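Local coordinates for protein 6-aminohexanoate-dimer hydrolase (Bacillus anthracis, PDB 4GB7) that probably hydrolyses amide bonds of 6-aminohexanoate dimers or related compounds, as a putative serine hydrolase of the beta-lactamase clan, at residues F313-L318 and K386-H391. Numbering follows the deposited sequence. Where two conformers were deposited one is given.
Sequences FGQLLL and KMVIVH. With NO3 (nitrate ion), chain C.
Gly314 and Val388 bring their CA atoms within 5.9 Å of each other where a helix end passes over a strand. Residues 313-318 run roughly antiparallel to residues 387-391, their axes 8.3 Å apart at 151°. Val388 points at the helix and meets bare backbone. Its CG1 lies 3.9 Å from Gly314 CA, and its CG2 rests 3.7 Å from Gly314 C. Gly314 has no side chain, so the valine methyls lie directly on the helix backbone. One turn on, Leu318 also faces the strand. Its CD2 lies 3.6 Å from Lys386 C and against Val388 CG2, a reach that chi1 of -174° gives by turning CG away from the backbone N. No direct hydrogen bond joins the segments. Instead, one water donates to both Gln315 OE1 and Lys386 O. The other end of that amide, Gln315 NE2, donates to nitrate O1 at 3.0 Å and also bonds Asn319 OD1. The nitrate, probably from the crystallisation liquor, sits beside the aliphatic part of Lys386, whose NZ turns to Asn118. Lys386 and Met387 form a G1 beta bulge opposite the end of strand 377-382. Strand 387-393 lies between strands 110-117 and 377-382 in the antiparallel sheet typical of this clan. Helix 307-318 packs on one face, against Val388, Val116 and Ile381, while Met387 points to the other, against helix 402-417.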
loop_
_atom_site.group_PDB
_atom_site.type_symbol
_atom_site.label_atom_id
_atom_site.label_comp_id
_atom_site.label_asym_id
_atom_site.label_seq_id
_atom_site.Cartn_x
_atom_site.Cartn_y
_atom_site.Cartn_z
ATOM N N PHE A 313 1.138 -0.101 12.553
ATOM C CA PHE A 313 0.520 1.045 11.857
ATOM C C PHE A 313 -1.021 0.844 11.720
ATOM O O PHE A 313 -1.807 1.724 11.907
ATOM C CB PHE A 313 1.121 1.202 10.478
ATOM C CG PHE A 313 0.510 2.319 9.679
ATOM C CD1 PHE A 313 0.763 3.619 10.038
ATOM C CD2 PHE A 313 -0.303 2.083 8.567
ATOM C CE1 PHE A 313 0.235 4.654 9.305
ATOM C CE2 PHE A 313 -0.837 3.133 7.828
ATOM C CZ PHE A 313 -0.567 4.405 8.196
ATOM N N GLY A 314 -1.425 -0.390 11.436
ATOM C CA GLY A 314 -2.831 -0.739 11.408
ATOM C C GLY A 314 -3.548 -0.436 12.713
ATOM O O GLY A 314 -4.661 0.109 12.726
ATOM N N GLN A 315 -2.902 -0.830 13.809
ATOM C CA GLN A 315 -3.443 -0.613 15.156
ATOM C C GLN A 315 -3.536 0.904 15.401
ATOM O O GLN A 315 -4.505 1.348 15.993
ATOM C CB GLN A 315 -2.584 -1.266 16.220
ATOM C CG GLN A 315 -3.128 -1.106 17.620
ATOM C CD GLN A 315 -4.423 -1.826 17.811
ATOM O OE1 GLN A 315 -4.641 -2.908 17.231
ATOM N NE2 GLN A 315 -5.254 -1.303 18.693
ATOM N N LEU A 316 -2.563 1.671 14.924
ATOM C CA LEU A 316 -2.610 3.120 15.066
ATOM C C LEU A 316 -3.873 3.676 14.429
ATOM O O LEU A 316 -4.548 4.533 15.022
ATOM C CB LEU A 316 -1.395 3.766 14.420
ATOM C CG LEU A 316 -1.311 5.288 14.488
ATOM C CD1 LEU A 316 -1.203 5.752 15.929
ATOM C CD2 LEU A 316 -0.157 5.793 13.632
ATOM N N LEU A 317 -4.224 3.161 13.258
ATOM C CA LEU A 317 -5.395 3.626 12.537
ATOM C C LEU A 317 -6.667 3.100 13.189
ATOM O O LEU A 317 -7.667 3.795 13.290
ATOM C CB LEU A 317 -5.295 3.244 11.071
ATOM C CG LEU A 317 -4.429 4.225 10.278
ATOM C CD1 LEU A 317 -3.867 3.563 9.041
ATOM C CD2 LEU A 317 -5.211 5.508 9.953
ATOM N N LEU A 318 -6.615 1.866 13.669
ATOM C CA LEU A 318 -7.722 1.350 14.436
ATOM C C LEU A 318 -8.030 2.259 15.632
ATOM O O LEU A 318 -9.198 2.489 15.964
ATOM C CB LEU A 318 -7.449 -0.099 14.830
ATOM C CG LEU A 318 -8.572 -0.819 15.510
ATOM C CD1 LEU A 318 -9.832 -0.933 14.597
ATOM C CD2 LEU A 318 -8.057 -2.195 15.973
ATOM N N LYS A 386 -12.442 -4.828 15.997
ATOM C CA LYS A 386 -11.183 -4.324 16.510
ATOM C C LYS A 386 -10.022 -5.238 16.072
ATOM O O LYS A 386 -9.259 -5.712 16.894
ATOM C CB LYS A 386 -11.302 -4.170 18.041
ATOM C CG LYS A 386 -12.361 -3.144 18.447
ATOM C CD LYS A 386 -13.146 -3.553 19.694
ATOM C CE LYS A 386 -14.129 -4.714 19.464
ATOM N NZ LYS A 386 -13.843 -5.912 20.328
HETATM N N MSE A 387 -9.945 -5.517 14.766
HETATM C CA MSE A 387 -8.985 -6.443 14.205
HETATM C C MSE A 387 -8.193 -5.793 13.093
HETATM O O MSE A 387 -8.715 -4.972 12.319
HETATM C CB MSE A 387 -9.702 -7.692 13.689
HETATM C CG MSE A 387 -8.793 -8.731 13.198
HETATM SE SE MSE A 387 -9.716 -10.232 12.336
HETATM C CE MSE A 387 -10.309 -9.081 10.842
ATOM N N VAL A 388 -6.901 -6.077 13.092
ATOM C CA VAL A 388 -5.988 -5.702 12.001
ATOM C C VAL A 388 -5.452 -6.991 11.374
ATOM O O VAL A 388 -4.985 -7.891 12.090
ATOM C CB VAL A 388 -4.819 -4.870 12.520
ATOM C CG1 VAL A 388 -3.787 -4.556 11.416
ATOM C CG2 VAL A 388 -5.326 -3.603 13.185
ATOM N N ILE A 389 -5.445 -7.044 10.038
ATOM C CA ILE A 389 -4.767 -8.111 9.315
ATOM C C ILE A 389 -3.750 -7.498 8.362
ATOM O O ILE A 389 -4.054 -6.552 7.629
ATOM C CB ILE A 389 -5.732 -9.031 8.592
ATOM C CG1 ILE A 389 -6.617 -9.791 9.629
ATOM C CG2 ILE A 389 -5.043 -9.966 7.607
ATOM C CD1 ILE A 389 -7.570 -10.781 8.997
ATOM N N VAL A 390 -2.552 -8.020 8.430
ATOM C CA VAL A 390 -1.467 -7.751 7.478
ATOM C C VAL A 390 -1.224 -8.993 6.688
ATOM O O VAL A 390 -1.001 -10.057 7.256
ATOM C CB VAL A 390 -0.168 -7.287 8.156
ATOM C CG1 VAL A 390 0.933 -7.056 7.115
ATOM C CG2 VAL A 390 -0.407 -5.968 8.920
ATOM N N HIS A 391 -1.229 -8.857 5.367
ATOM C CA HIS A 391 -1.093 -10.020 4.481
ATOM C C HIS A 391 -0.093 -9.658 3.430
ATOM O O HIS A 391 -0.350 -8.698 2.648
ATOM C CB HIS A 391 -2.475 -10.342 3.874
ATOM C CG HIS A 391 -2.607 -11.724 3.310
ATOM N ND1 HIS A 391 -3.793 -12.336 3.243
ATOM C CD2 HIS A 391 -1.696 -12.563 2.756
ATOM C CE1 HIS A 391 -3.634 -13.571 2.720
ATOM N NE2 HIS A 391 -2.346 -13.713 2.412
HETATM N N NO3 C . -8.400 -1.669 19.978
HETATM O O1 NO3 C . -7.690 -2.641 19.905
HETATM O O2 NO3 C . -7.880 -0.424 19.627
HETATM O O3 NO3 C . -9.721 -1.798 20.437
HETATM O O HOH W 1 -6.391 -4.972 17.183
#